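Malonyl CoA-acyl carrier protein transacylase (Staphylococcus aureus, PDB 3IM9) catalyses the transfer of the malonyl group from malonyl-CoA to holo-acyl carrier protein, a step of fatty acid biosynthesis. Local coordinates at residues Gln236-Gln241 / Val254-Ser259; Phe92-Ser97 / Val261-Ser266; Ile161-Asn166 / His207-Lys212. All coordinates share one frame; numbering follows the deposited sequence.

All three contacts converge on the active site of this acyltransferase, whose S97 and H207 are assigned as catalytic by similarity. Contact 2 supplies S97 and contact 3 supplies H207; their side chains meet in a bond of 2.7 Å between S97 OG and H207 NE2. Contact 1 borders both: S259 O accepts from H207 ND1 at 3.0 Å, Q256 NE2 lies 3.0 Å from S97 O in a probable hydrogen bond, and Q256 OE1 binds the calcium ion. The backbone joins them too, through N237 O and Q262 N between contacts 1 and 2. Centres of contacts 1 and 2 are 9 Å apart, those of 2 and 3 about 17 Å.

Contact 1: residues Gln236-Gln241 / Val254-Ser259; sequences QNVNAQ and VKQLYS. With CA (calcium ion), chain B.
V238 and Q256 carry this contact, the valine pressing one methyl against the backbone of the other residue while the glutamine chain runs past N237. CG1 of V238 ends 3.3 Å from the CA atom of Q256 and is equally near its backbone N; the CB atoms of K255 and S259 stand farther off around the same methyl. With V238 CG1 anti to its own carbonyl carbon (chi1 -67°), this branch, and not CG2, is the one directed into the type I turn from Q256 to S259.

The side chain of Q256 leaves at a slant to that of N237, and the two amide planes are inclined at 24° to each other. The Q256 chain, bent at chi2 (-148°), brings its amide between two sets of partners. OE1 binds the calcium ion at 2.6 Å and also accepts from R122, whereas NE2 gives a hydrogen bond to S97 O. Both ends of the amide are thus occupied, which should fix its rotation.

S259 closes the turn that begins at Q256. Its OG donates to K255 O over 2.7 Å, from above the carbonyl plane, while Y258 N reaches the same oxygen from the opposite face, so two donors grip one acceptor.

M253 O and Y101 OH bind the calcium ion as well, and R122 belongs to the same site. The loop 236-241 joins strands 234-235 and 242-243, with V238 against N252 of helix 246-256 and A240 against helix 263-272; on the far side of the turn, L257 rests on F218 of helix 215-222.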
loop_
_atom_site.group_PDB
_atom_site.type_symbol
_atom_site.label_atom_id
_atom_site.label_comp_id
_atom_site.label_asym_id
_atom_site.label_seq_id
_atom_site.Cartn_x
_atom_site.Cartn_y
_atom_site.Cartn_z
ATOM N N GLN A 236 4.620 7.012 -7.378
ATOM C CA GLN A 236 4.213 5.633 -7.662
ATOM C C GLN A 236 5.225 4.620 -7.157
ATOM O O GLN A 236 6.463 4.849 -7.141
ATOM C CB GLN A 236 3.907 5.407 -9.144
ATOM C CG GLN A 236 2.733 6.309 -9.514
ATOM C CD GLN A 236 2.042 5.816 -10.804
ATOM O OE1 GLN A 236 2.425 6.226 -11.935
ATOM N NE2 GLN A 236 1.045 4.961 -10.675
ATOM N N ASN A 237 4.688 3.456 -6.709
ATOM C CA ASN A 237 5.529 2.426 -6.153
ATOM C C ASN A 237 6.553 1.862 -7.146
ATOM O O ASN A 237 7.610 1.398 -6.714
ATOM C CB ASN A 237 4.634 1.241 -5.686
ATOM C CG ASN A 237 3.863 1.488 -4.419
ATOM O OD1 ASN A 237 4.050 2.486 -3.656
ATOM N ND2 ASN A 237 2.954 0.575 -4.199
ATOM N N VAL A 238 6.188 1.818 -8.435
ATOM C CA VAL A 238 7.046 1.111 -9.462
ATOM C C VAL A 238 8.334 1.905 -9.638
ATOM O O VAL A 238 9.394 1.322 -9.749
ATOM C CB VAL A 238 6.309 0.922 -10.811
ATOM C CG1 VAL A 238 5.214 0.006 -10.695
ATOM C CG2 VAL A 238 5.721 2.152 -11.385
ATOM N N ASN A 239 8.232 3.255 -9.667
ATOM C CA ASN A 239 9.412 4.090 -10.086
ATOM C C ASN A 239 9.816 5.148 -9.116
ATOM O O ASN A 239 10.835 5.818 -9.320
ATOM C CB ASN A 239 9.085 4.736 -11.500
ATOM C CG ASN A 239 7.930 5.773 -11.432
ATOM O OD1 ASN A 239 7.227 5.881 -10.417
ATOM N ND2 ASN A 239 7.754 6.611 -12.513
ATOM N N ALA A 240 9.069 5.274 -8.000
ATOM C CA ALA A 240 9.447 6.211 -6.912
ATOM C C ALA A 240 9.552 7.635 -7.409
ATOM O O ALA A 240 10.432 8.360 -6.893
ATOM C CB ALA A 240 10.758 5.757 -6.172
ATOM N N GLN A 241 8.682 8.044 -8.306
ATOM C CA GLN A 241 8.680 9.467 -8.685
ATOM C C GLN A 241 7.250 9.946 -8.803
ATOM O O GLN A 241 6.329 9.133 -9.052
ATOM C CB GLN A 241 9.413 9.679 -10.028
ATOM C CG GLN A 241 10.874 9.280 -10.029
ATOM C CD GLN A 241 11.489 9.434 -11.432
ATOM O OE1 GLN A 241 12.711 9.326 -11.598
ATOM N NE2 GLN A 241 10.657 9.655 -12.423
ATOM N N VAL A 254 -0.603 -1.292 -13.639
ATOM C CA VAL A 254 -0.451 -2.649 -14.064
ATOM C C VAL A 254 1.014 -3.152 -13.730
ATOM O O VAL A 254 1.178 -4.276 -13.168
ATOM C CB VAL A 254 -0.686 -2.769 -15.618
ATOM C CG1 VAL A 254 -0.563 -4.230 -15.990
ATOM C CG2 VAL A 254 -2.099 -2.251 -15.881
ATOM N N LYS A 255 2.015 -2.305 -13.986
ATOM C CA LYS A 255 3.438 -2.732 -13.673
ATOM C C LYS A 255 3.628 -2.968 -12.180
ATOM O O LYS A 255 4.405 -3.812 -11.790
ATOM C CB LYS A 255 4.432 -1.668 -14.096
ATOM C CG LYS A 255 4.368 -1.451 -15.603
ATOM C CD LYS A 255 5.421 -0.422 -16.020
ATOM C CE LYS A 255 5.394 -0.367 -17.598
ATOM N NZ LYS A 255 6.408 0.638 -18.117
ATOM N N GLN A 256 2.848 -2.240 -11.371
ATOM C CA GLN A 256 2.973 -2.317 -9.907
ATOM C C GLN A 256 2.766 -3.782 -9.442
ATOM O O GLN A 256 3.419 -4.228 -8.475
ATOM C CB GLN A 256 1.913 -1.434 -9.256
ATOM C CG GLN A 256 2.169 -1.215 -7.739
ATOM C CD GLN A 256 0.857 -1.051 -6.967
ATOM O OE1 GLN A 256 -0.116 -1.763 -7.201
ATOM N NE2 GLN A 256 0.837 -0.114 -6.060
ATOM N N LEU A 257 1.933 -4.517 -10.142
ATOM C CA LEU A 257 1.594 -5.911 -9.749
ATOM C C LEU A 257 2.836 -6.765 -9.663
ATOM O O LEU A 257 2.833 -7.675 -8.789
ATOM C CB LEU A 257 0.589 -6.549 -10.714
ATOM C CG LEU A 257 -0.782 -5.800 -10.812
ATOM C CD1 LEU A 257 -1.556 -6.399 -11.959
ATOM C CD2 LEU A 257 -1.573 -5.984 -9.476
ATOM N N TYR A 258 3.750 -6.570 -10.592
ATOM C CA TYR A 258 4.840 -7.531 -10.708
ATOM C C TYR A 258 6.173 -6.911 -10.455
ATOM O O TYR A 258 7.251 -7.471 -10.832
ATOM C CB TYR A 258 4.800 -8.277 -12.062
ATOM C CG TYR A 258 4.760 -7.365 -13.278
ATOM C CD1 TYR A 258 3.505 -7.072 -13.868
ATOM C CD2 TYR A 258 5.912 -6.833 -13.793
ATOM C CE1 TYR A 258 3.470 -6.263 -14.986
ATOM C CE2 TYR A 258 5.874 -6.007 -14.900
ATOM C CZ TYR A 258 4.656 -5.741 -15.460
ATOM O OH TYR A 258 4.741 -4.895 -16.620
ATOM N N SER A 259 6.173 -5.717 -9.890
ATOM C CA SER A 259 7.388 -4.947 -9.604
ATOM C C SER A 259 7.515 -4.688 -8.118
ATOM O O SER A 259 6.486 -4.596 -7.418
ATOM C CB SER A 259 7.298 -3.589 -10.328
ATOM O OG SER A 259 7.132 -3.836 -11.751
HETATM CA CA CA B . -1.814 -2.455 -9.053
#

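Contact 2: residues Phe92-Ser97 / Val261-Ser266; sequences FTMGHS and VQFINS
The imidazole of H96 is overlapped by a methyl of V261: CG1 stands over the middle of one ring face, 3.9 Å from the centroid and only 12° off the ring normal, a CH-pi contact. The other methyl, CG2, lies across from S97, 4.2 Å from its CB.

F263 meets the same histidine differently. Its CD2 comes to the edge of the imidazole, 3.9 Å from H96 CD2, and the two ring planes are inclined at 47°, so the pair is neither stacked nor T-shaped. H96 CG lies anti to the backbone N (chi1 -163°), an orientation that carries the imidazole out to the valine and the phenylalanine.

M94 reaches the far end of the phenylalanine. Its side chain crosses that of F263 at about a right angle, with CE 3.7 Å from F263 CE2 and the sulfur 4.7 Å from the ring centroid, an oblique Met-aromatic contact. The same SD touches S266 CB at 3.8 Å. S266 itself is turned back into its own helix, where its OG donates to Q262 O at 2.8 Å, the residue at the N-cap position of helix 263-272.

Across the two segments the contact is therefore apolar and aromatic, while the polar ends find partners beyond them: H96 NE2 bonds to N168, and S97 OG to H207 and R122. S97, two residues past strand 92-95, sits in a strained turn consistent with the GxSxG nucleophile elbow of the family, so the packing of V261 and F263 on H96, and of V261 on S97 CB, bears on the presumed nucleophile and its neighbour.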
loop_
_atom_site.group_PDB
_atom_site.type_symbol
_atom_site.label_atom_id
_atom_site.label_comp_id
_atom_site.label_asym_id
_atom_site.label_seq_id
_atom_site.Cartn_x
_atom_site.Cartn_y
_atom_site.Cartn_z
ATOM N N PHE A 92 1.533 16.268 -2.205
ATOM C CA PHE A 92 1.826 15.011 -2.914
ATOM C C PHE A 92 1.132 13.906 -2.101
ATOM O O PHE A 92 0.643 14.093 -0.976
ATOM C CB PHE A 92 3.333 14.654 -2.794
ATOM C CG PHE A 92 4.282 15.703 -3.435
ATOM C CD1 PHE A 92 4.817 16.658 -2.586
ATOM C CD2 PHE A 92 4.553 15.691 -4.794
ATOM C CE1 PHE A 92 5.671 17.681 -3.111
ATOM C CE2 PHE A 92 5.429 16.676 -5.324
ATOM C CZ PHE A 92 5.957 17.643 -4.442
ATOM N N THR A 93 1.153 12.714 -2.710
ATOM C CA THR A 93 0.623 11.537 -1.985
ATOM C C THR A 93 1.376 10.319 -2.473
ATOM O O THR A 93 1.958 10.275 -3.575
ATOM C CB THR A 93 -0.893 11.409 -2.269
ATOM O OG1 THR A 93 -1.416 10.304 -1.509
ATOM C CG2 THR A 93 -1.225 11.182 -3.698
ATOM N N MET A 94 1.323 9.282 -1.624
ATOM C CA MET A 94 1.794 7.920 -2.006
ATOM C C MET A 94 1.123 6.931 -1.100
ATOM O O MET A 94 0.578 7.289 -0.066
ATOM C CB MET A 94 3.346 7.750 -1.893
ATOM C CG MET A 94 3.872 7.865 -0.490
ATOM S SD MET A 94 5.570 7.377 -0.318
ATOM C CE MET A 94 5.798 7.974 1.337
ATOM N N GLY A 95 1.087 5.688 -1.539
ATOM C CA GLY A 95 0.481 4.619 -0.654
ATOM C C GLY A 95 1.168 3.305 -0.949
ATOM O O GLY A 95 1.695 3.082 -2.063
ATOM N N HIS A 96 1.117 2.400 0.032
ATOM C CA HIS A 96 1.908 1.149 -0.092
ATOM C C HIS A 96 1.092 0.051 -0.741
ATOM O O HIS A 96 0.137 -0.441 -0.116
ATOM C CB HIS A 96 2.388 0.742 1.293
ATOM C CG HIS A 96 3.504 -0.261 1.267
ATOM N ND1 HIS A 96 3.255 -1.612 1.018
ATOM C CD2 HIS A 96 4.803 -0.154 1.623
ATOM C CE1 HIS A 96 4.411 -2.274 1.074
ATOM N NE2 HIS A 96 5.361 -1.423 1.483
ATOM N N SER A 97 1.417 -0.253 -2.009
ATOM C CA SER A 97 0.790 -1.351 -2.756
ATOM C C SER A 97 -0.709 -1.047 -2.929
ATOM O O SER A 97 -1.067 -0.182 -3.743
ATOM C CB SER A 97 1.080 -2.706 -2.162
ATOM O OG SER A 97 0.532 -3.717 -3.001
ATOM N N VAL A 261 7.799 -2.756 -4.571
ATOM C CA VAL A 261 7.311 -1.484 -4.003
ATOM C C VAL A 261 8.467 -0.703 -3.514
ATOM O O VAL A 261 9.136 -1.106 -2.551
ATOM C CB VAL A 261 6.294 -1.789 -2.869
ATOM C CG1 VAL A 261 5.860 -0.473 -2.201
ATOM C CG2 VAL A 261 5.032 -2.488 -3.444
ATOM N N GLN A 262 8.747 0.402 -4.204
ATOM C CA GLN A 262 9.907 1.237 -3.855
ATOM C C GLN A 262 9.608 2.208 -2.753
ATOM O O GLN A 262 9.615 3.434 -2.966
ATOM C CB GLN A 262 10.424 1.946 -5.135
ATOM C CG GLN A 262 10.780 0.944 -6.247
ATOM C CD GLN A 262 12.089 0.226 -5.980
ATOM O OE1 GLN A 262 12.808 0.460 -5.013
ATOM N NE2 GLN A 262 12.364 -0.774 -6.838
ATOM N N PHE A 263 9.273 1.729 -1.549
ATOM C CA PHE A 263 8.861 2.684 -0.512
ATOM C C PHE A 263 9.972 3.565 -0.003
ATOM O O PHE A 263 9.706 4.764 0.207
ATOM C CB PHE A 263 8.154 1.926 0.645
ATOM C CG PHE A 263 7.446 2.887 1.602
ATOM C CD1 PHE A 263 8.070 3.223 2.786
ATOM C CD2 PHE A 263 6.239 3.432 1.235
ATOM C CE1 PHE A 263 7.467 4.170 3.665
ATOM C CE2 PHE A 263 5.546 4.340 2.110
ATOM C CZ PHE A 263 6.180 4.710 3.338
ATOM N N ILE A 264 11.171 3.009 0.171
ATOM C CA ILE A 264 12.298 3.868 0.628
ATOM C C ILE A 264 12.539 4.965 -0.435
ATOM O O ILE A 264 12.592 6.152 -0.051
ATOM C CB ILE A 264 13.573 3.041 0.849
ATOM C CG1 ILE A 264 13.333 2.104 2.054
ATOM C CG2 ILE A 264 14.780 3.942 1.186
ATOM C CD1 ILE A 264 14.522 1.123 2.188
ATOM N N ASN A 265 12.652 4.606 -1.731
ATOM C CA ASN A 265 13.054 5.643 -2.697
ATOM C C ASN A 265 11.947 6.657 -2.855
ATOM O O ASN A 265 12.222 7.833 -3.145
ATOM C CB ASN A 265 13.384 5.001 -4.017
ATOM C CG ASN A 265 14.699 4.254 -4.022
ATOM O OD1 ASN A 265 14.913 3.437 -4.929
ATOM N ND2 ASN A 265 15.519 4.461 -3.049
ATOM N N SER A 266 10.685 6.214 -2.740
ATOM C CA SER A 266 9.544 7.156 -2.839
ATOM C C SER A 266 9.561 8.117 -1.645
ATOM O O SER A 266 9.264 9.350 -1.859
ATOM C CB SER A 266 8.248 6.388 -2.795
ATOM O OG SER A 266 8.093 5.534 -3.912
#

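Contact 3: residues Ile161-Asn166 / His207-Lys212; sequences IIEPAN and HSSLMK
Two hydrogen bonds from S209 seize the carboxylate of E163. The hydroxyl OG donates to E163 OE1 at 2.7 Å, and the backbone N donates to E163 OE2 at 2.9 Å with an almost straight N-H...O angle of 165°. Both donors come in on the syn sides and not far from the carboxylate plane, which fixes the rotation of that group at the start of the 3-10 segment 209-211. E163 can span the distance because its chain is extended beyond CG, while S209 OG sits between its backbone N and carbonyl carbon (chi1 62°), turned to the carboxylate. Such a pair of donors at the first turn would probably favour the ionised acid.

A water lies within hydrogen-bonding distance of E163 OE2 and, at 2.9 Å, of H207 O, so it may link the carboxylate to the histidine backbone. On the other segment, S208 OG accepts from L210 N at 3.2 Å, an ST turn that shapes the chain just where E163 holds it, and it also bonds to P205.

Apolar contacts lie on either side of this polar centre. I161 CD1 touches L210 CG at 4.0 Å as the two side chains slide past each other in opposite directions, and it also nears S209 OG. Toward H207, A165 CB packs on the histidine CB at 3.9 Å.

The amide of N166 meets the imidazole in a contact of another kind: N166 ND2 comes 3.7 Å from H207 CD2, the amide and ring planes 66° apart.

A165 and N166 both face V174 in a classic beta bulge of strand 162-169. The arrangement sets the loop bearing H207 beside this strand of the mixed sheet, and H207, whose imidazole joins S97, completes the Ser-His pair assigned by similarity to the FabD acyltransferase active site.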
loop_
_atom_site.group_PDB
_atom_site.type_symbol
_atom_site.label_atom_id
_atom_site.label_comp_id
_atom_site.label_asym_id
_atom_site.label_seq_id
_atom_site.Cartn_x
_atom_site.Cartn_y
_atom_site.Cartn_z
ATOM N N ILE A 161 12.492 -18.667 -8.480
ATOM C CA ILE A 161 12.993 -17.313 -8.208
ATOM C C ILE A 161 12.488 -16.784 -6.874
ATOM O O ILE A 161 11.398 -17.138 -6.385
ATOM C CB ILE A 161 12.624 -16.318 -9.316
ATOM C CG1 ILE A 161 11.140 -16.135 -9.325
ATOM C CG2 ILE A 161 13.213 -16.805 -10.719
ATOM C CD1 ILE A 161 10.754 -14.930 -10.052
ATOM N N ILE A 162 13.322 -15.934 -6.279
ATOM C CA ILE A 162 12.917 -15.130 -5.111
ATOM C C ILE A 162 13.495 -13.740 -5.352
ATOM O O ILE A 162 14.654 -13.611 -5.810
ATOM C CB ILE A 162 13.416 -15.814 -3.851
ATOM C CG1 ILE A 162 13.063 -15.058 -2.625
ATOM C CG2 ILE A 162 14.884 -16.074 -3.887
ATOM C CD1 ILE A 162 13.389 -15.862 -1.286
ATOM N N GLU A 163 12.740 -12.684 -5.081
ATOM C CA GLU A 163 13.162 -11.326 -5.462
ATOM C C GLU A 163 12.776 -10.368 -4.343
ATOM O O GLU A 163 11.739 -10.552 -3.692
ATOM C CB GLU A 163 12.339 -10.852 -6.691
ATOM C CG GLU A 163 12.655 -11.597 -7.955
ATOM C CD GLU A 163 11.596 -11.442 -9.042
ATOM O OE1 GLU A 163 11.828 -11.947 -10.151
ATOM O OE2 GLU A 163 10.572 -10.816 -8.855
ATOM N N PRO A 164 13.492 -9.250 -4.174
ATOM C CA PRO A 164 13.016 -8.186 -3.250
ATOM C C PRO A 164 11.712 -7.689 -3.825
ATOM O O PRO A 164 11.565 -7.461 -5.073
ATOM C CB PRO A 164 14.131 -7.109 -3.371
ATOM C CG PRO A 164 15.442 -7.929 -3.670
ATOM C CD PRO A 164 14.865 -8.957 -4.716
ATOM N N ALA A 165 10.739 -7.547 -2.930
ATOM C CA ALA A 165 9.382 -7.177 -3.297
ATOM C C ALA A 165 8.960 -5.860 -2.659
ATOM O O ALA A 165 8.571 -4.929 -3.364
ATOM C CB ALA A 165 8.411 -8.286 -2.917
ATOM N N ASN A 166 9.030 -5.767 -1.331
ATOM C CA ASN A 166 8.598 -4.546 -0.696
ATOM C C ASN A 166 9.839 -4.000 -0.026
ATOM O O ASN A 166 10.388 -4.580 0.900
ATOM C CB ASN A 166 7.460 -4.754 0.373
ATOM C CG ASN A 166 6.191 -5.360 -0.110
ATOM O OD1 ASN A 166 5.396 -5.849 0.769
ATOM N ND2 ASN A 166 5.868 -5.298 -1.321
ATOM N N HIS A 207 4.116 -8.938 -5.857
ATOM C CA HIS A 207 5.194 -7.981 -6.207
ATOM C C HIS A 207 6.485 -8.686 -6.635
ATOM O O HIS A 207 7.578 -8.142 -6.512
ATOM C CB HIS A 207 5.460 -6.953 -5.060
ATOM C CG HIS A 207 4.303 -6.067 -4.880
ATOM N ND1 HIS A 207 3.937 -5.138 -5.859
ATOM C CD2 HIS A 207 3.361 -6.035 -3.923
ATOM C CE1 HIS A 207 2.853 -4.492 -5.411
ATOM N NE2 HIS A 207 2.475 -5.039 -4.267
ATOM N N SER A 208 6.333 -9.875 -7.191
ATOM C CA SER A 208 7.458 -10.566 -7.894
ATOM C C SER A 208 7.054 -10.698 -9.368
ATOM O O SER A 208 5.855 -10.566 -9.788
ATOM C CB SER A 208 7.686 -11.946 -7.270
ATOM O OG SER A 208 6.743 -12.906 -7.834
ATOM N N SER A 209 8.052 -10.960 -10.195
ATOM C CA SER A 209 7.842 -11.150 -11.660
ATOM C C SER A 209 6.840 -12.299 -11.979
ATOM O O SER A 209 6.192 -12.288 -13.055
ATOM C CB SER A 209 9.222 -11.381 -12.323
ATOM O OG SER A 209 9.792 -12.568 -11.786
ATOM N N LEU A 210 6.617 -13.228 -11.013
ATOM C CA LEU A 210 5.603 -14.247 -11.223
ATOM C C LEU A 210 4.185 -13.675 -11.392
ATOM O O LEU A 210 3.367 -14.314 -12.041
ATOM C CB LEU A 210 5.601 -15.266 -10.079
ATOM C CG LEU A 210 6.959 -16.069 -9.888
ATOM C CD1 LEU A 210 6.882 -16.887 -8.656
ATOM C CD2 LEU A 210 7.086 -16.947 -11.159
ATOM N N MET A 211 3.928 -12.449 -10.853
ATOM C CA MET A 211 2.573 -11.905 -10.936
ATOM C C MET A 211 2.236 -11.394 -12.353
ATOM O O MET A 211 1.124 -10.935 -12.582
ATOM C CB MET A 211 2.410 -10.789 -9.914
ATOM C CG MET A 211 2.573 -11.307 -8.424
ATOM S SD MET A 211 1.488 -12.714 -8.051
ATOM C CE MET A 211 -0.202 -11.925 -8.215
ATOM N N LYS A 212 3.197 -11.510 -13.291
ATOM C CA LYS A 212 2.801 -11.199 -14.695
ATOM C C LYS A 212 1.641 -12.040 -15.161
ATOM O O LYS A 212 0.902 -11.634 -16.094
ATOM C CB LYS A 212 4.016 -11.395 -15.593
ATOM C CG LYS A 212 4.938 -10.246 -15.409
ATOM C CD LYS A 212 6.280 -10.528 -16.146
ATOM C CE LYS A 212 7.393 -9.448 -15.854
ATOM N NZ LYS A 212 8.726 -9.721 -16.560
HETATM O O HOH W 1 10.176 -8.055 -7.739
#